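Putative drug/sodium antiporter (Escherichia coli, PDB 4Z3N) probably works as a multidrug-type antiporter of the MATE family, moving xenobiotic or colibactin-related compounds across the bacterial cell membrane. Local coordinates at residues A[272-277]-A[290-295]; A[278-283]-A[420-425]; A[376-381]-A[431-436]. All coordinates share one frame; numbering follows the deposited sequence.

Contact 1. Residues A[272-277]-A[290-295]; sequences VGIVIY and AAFTLT. With OLC ((2R)-2,3-dihydroxypropyl (9Z)-octadec-9-enoate), chain B.
Tyr277 and Phe292 make the closest backbone approach between 272-277 and 290-295, yet their CA atoms remain 9.9 Å apart, so the two helical segments meet through side chains alone. The motif is a T-shaped (edge-to-face) aromatic pair between two successive helices of the MATE fold, 250-284 and 286-322, with both segments inside the second MatE family region. The ring centroids are 5.0 Å apart and the planes stand at 74°, which defines the type of stack. Tyr277 supplies the edge, and its CD2 and CE2 point onto the face of Phe292, CD2 coming within 3.6 Å of Phe292 CE2. Both residues hold CG anti to the backbone N (chi1 -174° for Tyr277 and -175° for Phe292), a setting that carries each ring across the gap between the helices. One turn earlier, Ile274 brings CG2 to the edge of the Phe292 ring, near its plane, at 4.1 Å from Phe292 CE2, so this ring has an aromatic edge over a face and a methyl at its rim.

The Tyr277 ring is fixed by more than Phe292. Its hydroxyl hydrogen-bonds to Gln375 OE1; Gln375 also bonds Thr295 OG1 through NE2, so one amide ties both segments to helix 366-379. A monoolein molecule (OLC, chain B) packs against both aromatics. Its C2 lies over the centre of one Tyr277 face, 3.6 Å above the plane. Farther along the acyl chain the same lipid reaches the second ring, where OLC C4 sits 3.8 Å from Phe292 CE1.

Contact 2. Residues A[278-283]-A[420-425]; sequences NFFIVR and VVYLLA
Phe280 and Val421 reach toward each other from opposite directions, and the result is a CH-pi contact between two predicted transmembrane helices of the MATE fold, 250-284 and 417-427. The CA atoms of these two residues are 8.7 Å apart, the nearest pair across the segments, and the two segments run in broadly the same sense. Val421 CG1 stands over the face of the Phe280 ring, 3.8 Å from its centroid and only 6° off the ring normal. All six ring carbons are therefore nearly equidistant from this methyl, as expected for a group centred on the ring and not slipped toward its rim. The first torsion of Val421 (chi1 158°) explains the approach, since it puts CG1 anti to the backbone N and projects that branch at the phenylalanine.

Tyr422, the next residue along, meets the same ring from another direction. Its side chain crosses that of Phe280 at about a right angle and brings CD2 to the edge of the Phe280 ring, near the plane. Val421 is buried whereas Tyr422 is exposed and also touches a crystal neighbour, so the lattice may influence its orientation. Neighbouring side chains turn to a third helix, 432-453: Ile281 packs on Ile432 and Val435, and Leu424 on Phe437. No hydrogen bond crosses between the segments. At the rim, Tyr422 CD2 lies 3.9 Å from Phe280 CZ and 4.1 Å from Phe280 CE1.

Contact 3. Residues A[376-381]-A[431-436]; sequences TRIMAL and RITGVY. With OLC ((2R)-2,3-dihydroxypropyl (9Z)-octadec-9-enoate), chain B; OLC ((2R)-2,3-dihydroxypropyl (9Z)-octadec-9-enoate), chain D; OLC ((2R)-2,3-dihydroxypropyl (9Z)-octadec-9-enoate), chain C.
Met379 crosses Tyr436 at about a right angle where the C-terminal part of helix 366-379 meets the N-terminal part of helix 432-453, joining two helices of the MATE transporter, and the CA atoms of these two residues are 6.4 Å apart. Followed outward, Met379 CB first touches a monoolein acyl chain, lying 3.6 Å from C8 of OLC (chain B). Met379 CG turns to the other helix, 3.6 Å from Tyr436 O, and also meets Tyr436 CB. Met379 SD is 3.9 Å from Tyr436 CD1. From the centroid of the Tyr436 ring, Met379 SD is 4.9 Å away, and since it stands 51° off the ring normal, this Met-aromatic contact is oblique. The chain then bends at its last torsion (chi3 75°), and CE returns to the lipid, beside C5 and C4 of the same OLC.

Ile378 shares Tyr436 CB with Met379, its CG2 resting 4.0 Å from that atom, but takes the CD2 side of the ring, whereas SD lies by CD1. Ile378 CD1 comes to the ring edge, 4.2 Å from Tyr436 CD2, and also touches Thr433 CG2. Tyr436 further packs on Tyr277, Tyr371 and Gln375. C4 of another monoolein (OLC, chain D) lies over one face of the Arg377 guanidinium.

With no hydrogen bond between the segments, this contact rests on shape and dispersion, and the flexible thioether fits both an aromatic ring and a lipid chain.

How the contacts relate
Contact 3 is the buried member of the set, whereas contacts 1 and 2 are only partly buried, and contact 2 reaches an exposed tyrosine. Contacts 1 and 2 share helix 250-284 in consecutive segments and touch where Asn278 meets Phe292. Residues of 272-277 and 278-283 both pack on helix 432-453 of contact 3, which directly follows helix 417-427 of contact 2 in the chain. Each contact sets an aromatic ring against a different partner: a second ring in contact 1, a valine methyl in contact 2, a thioether in contact 3. Contacts 1 and 3 also border the same monoolein, and the polar grip near contact 1 comes from Gln375, outside the pairs.

Contact 1. Residues A[272-277]-A[290-295]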
loop_
_atom_site.group_PDB
_atom_site.type_symbol
_atom_site.label_atom_id
_atom_site.label_comp_id
_atom_site.label_asym_id
_atom_site.label_seq_id
_atom_site.Cartn_x
_atom_site.Cartn_y
_atom_site.Cartn_z
ATOM N N VAL A 272 -12.044 4.855 -2.974
ATOM C CA VAL A 272 -13.444 5.118 -3.331
ATOM C C VAL A 272 -14.407 4.123 -2.695
ATOM O O VAL A 272 -15.541 4.460 -2.349
ATOM C CB VAL A 272 -13.669 5.070 -4.851
ATOM C CG1 VAL A 272 -15.152 5.184 -5.167
ATOM C CG2 VAL A 272 -12.893 6.156 -5.543
ATOM N N GLY A 273 -13.955 2.878 -2.582
ATOM C CA GLY A 273 -14.762 1.830 -2.000
ATOM C C GLY A 273 -14.932 2.102 -0.525
ATOM O O GLY A 273 -15.953 1.741 0.057
ATOM N N ILE A 274 -13.927 2.740 0.079
ATOM C CA ILE A 274 -14.010 3.113 1.496
ATOM C C ILE A 274 -14.893 4.347 1.695
ATOM O O ILE A 274 -15.475 4.525 2.752
ATOM C CB ILE A 274 -12.628 3.384 2.113
ATOM C CG1 ILE A 274 -11.820 2.086 2.176
ATOM C CG2 ILE A 274 -12.791 3.951 3.517
ATOM C CD1 ILE A 274 -10.431 2.228 2.761
ATOM N N VAL A 275 -14.999 5.175 0.662
ATOM C CA VAL A 275 -15.914 6.306 0.663
ATOM C C VAL A 275 -17.389 5.863 0.583
ATOM O O VAL A 275 -18.248 6.331 1.346
ATOM C CB VAL A 275 -15.607 7.261 -0.517
ATOM C CG1 VAL A 275 -16.706 8.282 -0.668
ATOM C CG2 VAL A 275 -14.267 7.948 -0.326
ATOM N N ILE A 276 -17.677 4.975 -0.359
ATOM C CA ILE A 276 -19.026 4.457 -0.557
ATOM C C ILE A 276 -19.475 3.687 0.666
ATOM O O ILE A 276 -20.659 3.665 0.989
ATOM C CB ILE A 276 -19.102 3.546 -1.792
ATOM C CG1 ILE A 276 -18.868 4.380 -3.056
ATOM C CG2 ILE A 276 -20.420 2.745 -1.807
ATOM C CD1 ILE A 276 -18.555 3.578 -4.293
ATOM N N TYR A 277 -18.513 3.054 1.337
ATOM C CA TYR A 277 -18.765 2.330 2.582
ATOM C C TYR A 277 -19.093 3.294 3.717
ATOM O O TYR A 277 -20.017 3.069 4.501
ATOM C CB TYR A 277 -17.554 1.482 2.955
ATOM C CG TYR A 277 -17.737 0.568 4.148
ATOM C CD1 TYR A 277 -18.387 -0.644 4.020
ATOM C CD2 TYR A 277 -17.215 0.904 5.388
ATOM C CE1 TYR A 277 -18.535 -1.500 5.098
ATOM C CE2 TYR A 277 -17.360 0.061 6.479
ATOM C CZ TYR A 277 -18.018 -1.148 6.326
ATOM O OH TYR A 277 -18.162 -1.999 7.408
ATOM N N ALA A 290 -18.514 5.452 13.727
ATOM C CA ALA A 290 -17.536 5.525 14.808
ATOM C C ALA A 290 -16.850 4.165 15.064
ATOM O O ALA A 290 -15.639 4.114 15.330
ATOM C CB ALA A 290 -18.189 6.034 16.076
ATOM N N ALA A 291 -17.614 3.074 14.980
ATOM C CA ALA A 291 -17.047 1.723 15.141
ATOM C C ALA A 291 -15.915 1.448 14.133
ATOM O O ALA A 291 -14.820 1.023 14.506
ATOM C CB ALA A 291 -18.138 0.667 15.011
ATOM N N PHE A 292 -16.197 1.703 12.861
ATOM C CA PHE A 292 -15.229 1.558 11.780
ATOM C C PHE A 292 -13.966 2.370 12.026
ATOM O O PHE A 292 -12.874 1.931 11.693
ATOM C CB PHE A 292 -15.881 1.976 10.458
ATOM C CG PHE A 292 -15.027 1.766 9.247
ATOM C CD1 PHE A 292 -14.140 0.712 9.173
ATOM C CD2 PHE A 292 -15.138 2.622 8.161
ATOM C CE1 PHE A 292 -13.366 0.518 8.033
ATOM C CE2 PHE A 292 -14.369 2.440 7.023
ATOM C CZ PHE A 292 -13.480 1.388 6.960
ATOM N N THR A 293 -14.111 3.556 12.606
ATOM C CA THR A 293 -12.945 4.377 12.916
ATOM C C THR A 293 -12.030 3.655 13.915
ATOM O O THR A 293 -10.817 3.815 13.887
ATOM C CB THR A 293 -13.342 5.769 13.488
ATOM O OG1 THR A 293 -14.129 6.488 12.530
ATOM C CG2 THR A 293 -12.103 6.576 13.803
ATOM N N LEU A 294 -12.620 2.853 14.795
ATOM C CA LEU A 294 -11.848 2.089 15.763
ATOM C C LEU A 294 -11.219 0.825 15.137
ATOM O O LEU A 294 -10.046 0.522 15.378
ATOM C CB LEU A 294 -12.729 1.712 16.957
ATOM C CG LEU A 294 -13.198 2.828 17.905
ATOM C CD1 LEU A 294 -14.115 2.254 18.966
ATOM C CD2 LEU A 294 -12.035 3.540 18.574
ATOM N N THR A 295 -11.985 0.105 14.317
ATOM C CA THR A 295 -11.508 -1.160 13.764
ATOM C C THR A 295 -10.417 -0.974 12.714
ATOM O O THR A 295 -9.526 -1.813 12.577
ATOM C CB THR A 295 -12.654 -1.971 13.133
ATOM O OG1 THR A 295 -13.088 -1.349 11.918
ATOM C CG2 THR A 295 -13.803 -2.089 14.085
HETATM C C18 OLC B . -6.772 -3.772 0.137
HETATM C C10 OLC B . -13.360 -7.465 4.642
HETATM C C9 OLC B . -12.775 -6.535 5.425
HETATM C C17 OLC B . -7.743 -4.362 1.141
HETATM C C11 OLC B . -13.634 -7.194 3.175
HETATM C C8 OLC B . -13.224 -6.386 6.869
HETATM C C24 OLC B . -17.732 -2.179 0.133
HETATM C C16 OLC B . -9.051 -4.664 0.444
HETATM C C12 OLC B . -13.177 -5.805 2.748
HETATM C C7 OLC B . -12.399 -5.356 7.619
HETATM C C15 OLC B . -10.013 -5.363 1.396
HETATM C C13 OLC B . -12.492 -5.885 1.382
HETATM C C6 OLC B . -12.827 -3.948 7.252
HETATM C C14 OLC B . -11.423 -4.825 1.189
HETATM C C5 OLC B . -14.335 -3.817 7.286
HETATM C C4 OLC B . -14.766 -2.627 6.440
HETATM C C3 OLC B . -14.099 -2.674 5.080
HETATM C C2 OLC B . -14.804 -1.784 4.074
HETATM C C21 OLC B . -15.485 -3.140 0.627
HETATM C C1 OLC B . -14.603 -2.329 2.666
HETATM C C22 OLC B . -16.450 -2.722 -0.470
HETATM O O19 OLC B . -13.596 -2.951 2.357
HETATM O O25 OLC B . -18.133 -1.027 -0.581
HETATM O O23 OLC B . -15.856 -1.718 -1.270
HETATM O O20 OLC B . -15.645 -2.264 1.729
#

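Contact 2. Residues A[278-283]-A[420-425]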
loop_
_atom_site.group_PDB
_atom_site.type_symbol
_atom_site.label_atom_id
_atom_site.label_comp_id
_atom_site.label_asym_id
_atom_site.label_seq_id
_atom_site.Cartn_x
_atom_site.Cartn_y
_atom_site.Cartn_z
ATOM N N ASN A 278 -18.323 4.369 3.807
ATOM C CA ASN A 278 -18.564 5.377 4.817
ATOM C C ASN A 278 -19.906 6.059 4.605
ATOM O O ASN A 278 -20.656 6.250 5.551
ATOM C CB ASN A 278 -17.421 6.387 4.827
ATOM C CG ASN A 278 -16.227 5.868 5.578
ATOM O OD1 ASN A 278 -16.251 4.742 6.078
ATOM N ND2 ASN A 278 -15.173 6.675 5.667
ATOM N N PHE A 279 -20.209 6.376 3.350
ATOM C CA PHE A 279 -21.491 6.962 2.967
ATOM C C PHE A 279 -22.658 6.157 3.534
ATOM O O PHE A 279 -23.497 6.688 4.245
ATOM C CB PHE A 279 -21.579 7.045 1.438
ATOM C CG PHE A 279 -22.841 7.669 0.919
ATOM C CD1 PHE A 279 -23.077 9.026 1.072
ATOM C CD2 PHE A 279 -23.777 6.904 0.233
ATOM C CE1 PHE A 279 -24.234 9.605 0.572
ATOM C CE2 PHE A 279 -24.945 7.478 -0.269
ATOM C CZ PHE A 279 -25.166 8.828 -0.103
ATOM N N PHE A 280 -22.686 4.865 3.234
ATOM C CA PHE A 280 -23.753 3.988 3.697
ATOM C C PHE A 280 -23.808 3.882 5.244
ATOM O O PHE A 280 -24.883 3.977 5.853
ATOM C CB PHE A 280 -23.584 2.595 3.079
ATOM C CG PHE A 280 -24.236 2.434 1.726
ATOM C CD1 PHE A 280 -25.591 2.206 1.621
ATOM C CD2 PHE A 280 -23.484 2.466 0.560
ATOM C CE1 PHE A 280 -26.200 2.041 0.378
ATOM C CE2 PHE A 280 -24.083 2.300 -0.692
ATOM C CZ PHE A 280 -25.443 2.092 -0.781
ATOM N N ILE A 281 -22.653 3.687 5.873
ATOM C CA ILE A 281 -22.602 3.460 7.311
ATOM C C ILE A 281 -23.172 4.655 8.082
ATOM O O ILE A 281 -23.893 4.492 9.063
ATOM C CB ILE A 281 -21.152 3.182 7.782
ATOM C CG1 ILE A 281 -20.616 1.921 7.119
ATOM C CG2 ILE A 281 -21.093 2.994 9.275
ATOM C CD1 ILE A 281 -21.358 0.671 7.503
ATOM N N VAL A 282 -22.845 5.850 7.607
ATOM C CA VAL A 282 -23.196 7.103 8.274
ATOM C C VAL A 282 -24.693 7.429 8.154
ATOM O O VAL A 282 -25.331 7.806 9.135
ATOM C CB VAL A 282 -22.350 8.280 7.698
ATOM C CG1 VAL A 282 -23.244 9.394 7.219
ATOM C CG2 VAL A 282 -21.344 8.784 8.725
ATOM N N ARG A 283 -25.242 7.267 6.952
ATOM C CA ARG A 283 -26.655 7.503 6.697
ATOM C C ARG A 283 -27.553 6.490 7.414
ATOM O O ARG A 283 -28.754 6.716 7.553
ATOM C CB ARG A 283 -26.937 7.482 5.184
ATOM C CG ARG A 283 -28.419 7.607 4.812
ATOM C CD ARG A 283 -28.619 8.142 3.396
ATOM N NE ARG A 283 -28.902 7.082 2.431
ATOM C CZ ARG A 283 -30.115 6.589 2.187
ATOM N NH1 ARG A 283 -31.171 7.053 2.844
ATOM N NH2 ARG A 283 -30.275 5.628 1.286
ATOM N N VAL A 420 -25.054 -5.121 -4.150
ATOM C CA VAL A 420 -25.451 -6.079 -3.115
ATOM C C VAL A 420 -25.711 -5.390 -1.766
ATOM O O VAL A 420 -26.621 -5.762 -1.035
ATOM C CB VAL A 420 -24.378 -7.198 -2.947
ATOM C CG1 VAL A 420 -24.547 -7.939 -1.618
ATOM C CG2 VAL A 420 -24.452 -8.169 -4.116
ATOM N N VAL A 421 -24.916 -4.380 -1.443
ATOM C CA VAL A 421 -25.136 -3.628 -0.226
ATOM C C VAL A 421 -26.479 -2.943 -0.316
ATOM O O VAL A 421 -27.267 -2.983 0.631
ATOM C CB VAL A 421 -24.045 -2.576 0.022
ATOM C CG1 VAL A 421 -24.567 -1.478 0.944
ATOM C CG2 VAL A 421 -22.819 -3.233 0.609
ATOM N N TYR A 422 -26.742 -2.323 -1.464
ATOM C CA TYR A 422 -28.012 -1.639 -1.676
ATOM C C TYR A 422 -29.163 -2.624 -1.506
ATOM O O TYR A 422 -30.136 -2.342 -0.803
ATOM C CB TYR A 422 -28.083 -0.970 -3.054
ATOM C CG TYR A 422 -29.121 0.131 -3.064
ATOM C CD1 TYR A 422 -30.473 -0.157 -3.256
ATOM C CD2 TYR A 422 -28.765 1.457 -2.819
ATOM C CE1 TYR A 422 -31.443 0.853 -3.228
ATOM C CE2 TYR A 422 -29.726 2.476 -2.800
ATOM C CZ TYR A 422 -31.060 2.165 -3.006
ATOM O OH TYR A 422 -32.012 3.160 -2.981
ATOM N N LEU A 423 -29.030 -3.785 -2.133
ATOM C CA LEU A 423 -30.018 -4.846 -2.012
ATOM C C LEU A 423 -30.279 -5.245 -0.557
ATOM O O LEU A 423 -31.430 -5.277 -0.112
ATOM C CB LEU A 423 -29.565 -6.066 -2.793
ATOM C CG LEU A 423 -30.545 -7.216 -2.614
ATOM C CD1 LEU A 423 -31.902 -6.687 -3.020
ATOM C CD2 LEU A 423 -30.146 -8.450 -3.425
ATOM N N LEU A 424 -29.212 -5.544 0.185
ATOM C CA LEU A 424 -29.339 -6.078 1.544
ATOM C C LEU A 424 -29.659 -5.003 2.596
ATOM O O LEU A 424 -30.445 -5.244 3.504
ATOM C CB LEU A 424 -28.061 -6.828 1.947
ATOM C CG LEU A 424 -27.750 -8.144 1.236
ATOM C CD1 LEU A 424 -26.543 -8.847 1.839
ATOM C CD2 LEU A 424 -28.949 -9.057 1.267
ATOM N N ALA A 425 -29.040 -3.834 2.486
ATOM C CA ALA A 425 -29.227 -2.797 3.492
ATOM C C ALA A 425 -30.499 -1.934 3.298
ATOM O O ALA A 425 -30.992 -1.309 4.246
ATOM C CB ALA A 425 -28.002 -1.906 3.536
#

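Contact 3. Residues A[376-381]-A[431-436]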
loop_
_atom_site.group_PDB
_atom_site.type_symbol
_atom_site.label_atom_id
_atom_site.label_comp_id
_atom_site.label_asym_id
_atom_site.label_seq_id
_atom_site.Cartn_x
_atom_site.Cartn_y
_atom_site.Cartn_z
ATOM N N THR A 376 -16.556 -7.006 12.931
ATOM C CA THR A 376 -15.447 -7.929 12.968
ATOM C C THR A 376 -15.944 -9.366 12.857
ATOM O O THR A 376 -15.402 -10.163 12.082
ATOM C CB THR A 376 -14.628 -7.756 14.245
ATOM O OG1 THR A 376 -14.084 -6.426 14.289
ATOM C CG2 THR A 376 -13.489 -8.795 14.297
ATOM N N ARG A 377 -16.989 -9.692 13.610
ATOM C CA ARG A 377 -17.498 -11.056 13.612
ATOM C C ARG A 377 -17.972 -11.477 12.232
ATOM O O ARG A 377 -17.795 -12.634 11.816
ATOM C CB ARG A 377 -18.641 -11.206 14.606
ATOM C CG ARG A 377 -18.228 -11.134 16.063
ATOM C CD ARG A 377 -19.182 -11.953 16.871
ATOM N NE ARG A 377 -18.765 -12.089 18.256
ATOM C CZ ARG A 377 -19.495 -11.691 19.290
ATOM N NH1 ARG A 377 -20.681 -11.125 19.082
ATOM N NH2 ARG A 377 -19.038 -11.865 20.522
ATOM N N ILE A 378 -18.611 -10.545 11.533
ATOM C CA ILE A 378 -19.139 -10.864 10.216
ATOM C C ILE A 378 -18.057 -10.835 9.137
ATOM O O ILE A 378 -17.912 -11.793 8.398
ATOM C CB ILE A 378 -20.299 -9.918 9.844
ATOM C CG1 ILE A 378 -21.465 -10.135 10.826
ATOM C CG2 ILE A 378 -20.726 -10.141 8.385
ATOM C CD1 ILE A 378 -22.757 -9.425 10.465
ATOM N N MET A 379 -17.275 -9.762 9.083
ATOM C CA MET A 379 -16.360 -9.525 7.966
ATOM C C MET A 379 -14.927 -10.056 8.102
ATOM O O MET A 379 -14.210 -10.139 7.102
ATOM C CB MET A 379 -16.272 -8.015 7.699
ATOM C CG MET A 379 -17.595 -7.336 7.378
ATOM S SD MET A 379 -17.418 -5.548 7.179
ATOM C CE MET A 379 -16.634 -5.487 5.567
ATOM N N ALA A 380 -14.509 -10.418 9.312
ATOM C CA ALA A 380 -13.097 -10.719 9.559
ATOM C C ALA A 380 -12.569 -11.898 8.747
ATOM O O ALA A 380 -11.465 -11.840 8.216
ATOM C CB ALA A 380 -12.861 -10.978 11.029
ATOM N N LEU A 381 -13.354 -12.962 8.652
ATOM C CA LEU A 381 -12.918 -14.143 7.928
ATOM C C LEU A 381 -12.775 -13.873 6.434
ATOM O O LEU A 381 -12.101 -14.633 5.734
ATOM C CB LEU A 381 -13.881 -15.309 8.165
ATOM C CG LEU A 381 -13.774 -15.920 9.562
ATOM C CD1 LEU A 381 -14.862 -16.956 9.831
ATOM C CD2 LEU A 381 -12.402 -16.521 9.684
ATOM N N ARG A 431 -29.985 -3.629 7.954
ATOM C CA ARG A 431 -29.499 -2.263 7.771
ATOM C C ARG A 431 -27.978 -2.164 7.783
ATOM O O ARG A 431 -27.344 -2.294 6.730
ATOM C CB ARG A 431 -30.097 -1.339 8.833
ATOM C CG ARG A 431 -31.628 -1.398 8.913
ATOM C CD ARG A 431 -32.198 -0.279 9.793
ATOM N NE ARG A 431 -33.048 0.646 9.037
ATOM C CZ ARG A 431 -32.861 1.963 8.955
ATOM N NH1 ARG A 431 -31.849 2.549 9.593
ATOM N NH2 ARG A 431 -33.695 2.701 8.232
ATOM N N ILE A 432 -27.381 -2.062 8.962
ATOM C CA ILE A 432 -25.931 -2.043 9.049
ATOM C C ILE A 432 -25.390 -3.462 8.820
ATOM O O ILE A 432 -24.354 -3.634 8.188
ATOM C CB ILE A 432 -25.467 -1.473 10.398
ATOM C CG1 ILE A 432 -25.759 0.036 10.452
ATOM C CG2 ILE A 432 -23.992 -1.759 10.639
ATOM C CD1 ILE A 432 -24.924 0.864 9.525
ATOM N N THR A 433 -26.113 -4.466 9.310
ATOM C CA THR A 433 -25.764 -5.867 9.080
ATOM C C THR A 433 -25.731 -6.164 7.591
ATOM O O THR A 433 -24.981 -7.035 7.131
ATOM C CB THR A 433 -26.762 -6.830 9.762
ATOM O OG1 THR A 433 -26.498 -6.866 11.164
ATOM C CG2 THR A 433 -26.620 -8.231 9.223
ATOM N N GLY A 434 -26.549 -5.429 6.838
ATOM C CA GLY A 434 -26.609 -5.575 5.393
ATOM C C GLY A 434 -25.382 -4.989 4.712
ATOM O O GLY A 434 -24.911 -5.538 3.742
ATOM N N VAL A 435 -24.887 -3.865 5.208
ATOM C CA VAL A 435 -23.648 -3.303 4.718
ATOM C C VAL A 435 -22.509 -4.311 4.877
ATOM O O VAL A 435 -21.825 -4.658 3.913
ATOM C CB VAL A 435 -23.274 -2.003 5.471
ATOM C CG1 VAL A 435 -21.976 -1.421 4.908
ATOM C CG2 VAL A 435 -24.408 -0.981 5.404
ATOM N N TYR A 436 -22.318 -4.775 6.109
ATOM C CA TYR A 436 -21.264 -5.722 6.429
ATOM C C TYR A 436 -21.263 -6.928 5.473
ATOM O O TYR A 436 -20.214 -7.307 4.931
ATOM C CB TYR A 436 -21.414 -6.208 7.859
ATOM C CG TYR A 436 -21.318 -5.145 8.910
ATOM C CD1 TYR A 436 -20.697 -3.934 8.660
ATOM C CD2 TYR A 436 -21.843 -5.369 10.176
ATOM C CE1 TYR A 436 -20.597 -2.964 9.660
ATOM C CE2 TYR A 436 -21.756 -4.423 11.173
ATOM C CZ TYR A 436 -21.134 -3.225 10.917
ATOM O OH TYR A 436 -21.062 -2.307 11.932
HETATM C C18 OLC B . -6.772 -3.772 0.137
HETATM C C10 OLC B . -13.360 -7.465 4.642
HETATM C C9 OLC B . -12.775 -6.535 5.425
HETATM C C17 OLC B . -7.743 -4.362 1.141
HETATM C C11 OLC B . -13.634 -7.194 3.175
HETATM C C8 OLC B . -13.224 -6.386 6.869
HETATM C C24 OLC B . -17.732 -2.179 0.133
HETATM C C16 OLC B . -9.051 -4.664 0.444
HETATM C C12 OLC B . -13.177 -5.805 2.748
HETATM C C7 OLC B . -12.399 -5.356 7.619
HETATM C C15 OLC B . -10.013 -5.363 1.396
HETATM C C13 OLC B . -12.492 -5.885 1.382
HETATM C C6 OLC B . -12.827 -3.948 7.252
HETATM C C14 OLC B . -11.423 -4.825 1.189
HETATM C C5 OLC B . -14.335 -3.817 7.286
HETATM C C4 OLC B . -14.766 -2.627 6.440
HETATM C C3 OLC B . -14.099 -2.674 5.080
HETATM C C2 OLC B . -14.804 -1.784 4.074
HETATM C C21 OLC B . -15.485 -3.140 0.627
HETATM C C1 OLC B . -14.603 -2.329 2.666
HETATM C C22 OLC B . -16.450 -2.722 -0.470
HETATM O O19 OLC B . -13.596 -2.951 2.357
HETATM O O25 OLC B . -18.133 -1.027 -0.581
HETATM O O23 OLC B . -15.856 -1.718 -1.270
HETATM O O20 OLC B . -15.645 -2.264 1.729
HETATM C C9 OLC D . -17.673 -16.409 13.323
HETATM C C8 OLC D . -18.837 -15.915 14.156
HETATM C C7 OLC D . -18.472 -15.885 15.631
HETATM C C6 OLC D . -19.619 -15.345 16.472
HETATM C C5 OLC D . -19.348 -15.553 17.953
HETATM C C4 OLC D . -20.626 -15.275 18.735
HETATM C C3 OLC D . -20.936 -16.374 19.743
HETATM C C2 OLC D . -22.240 -16.097 20.477
HETATM C C1 OLC D . -22.032 -15.210 21.688
HETATM C C9 OLC C . -16.492 -16.908 5.261
HETATM C C8 OLC C . -17.266 -15.688 5.732
HETATM C C7 OLC C . -18.528 -16.103 6.460
HETATM C C6 OLC C . -18.789 -15.156 7.621
HETATM C C5 OLC C . -20.104 -15.527 8.280
HETATM C C4 OLC C . -20.269 -14.776 9.594
HETATM C C3 OLC C . -21.738 -14.710 9.997
HETATM C C2 OLC C . -21.854 -14.594 11.504
HETATM C C1 OLC C . -22.909 -13.570 11.872
#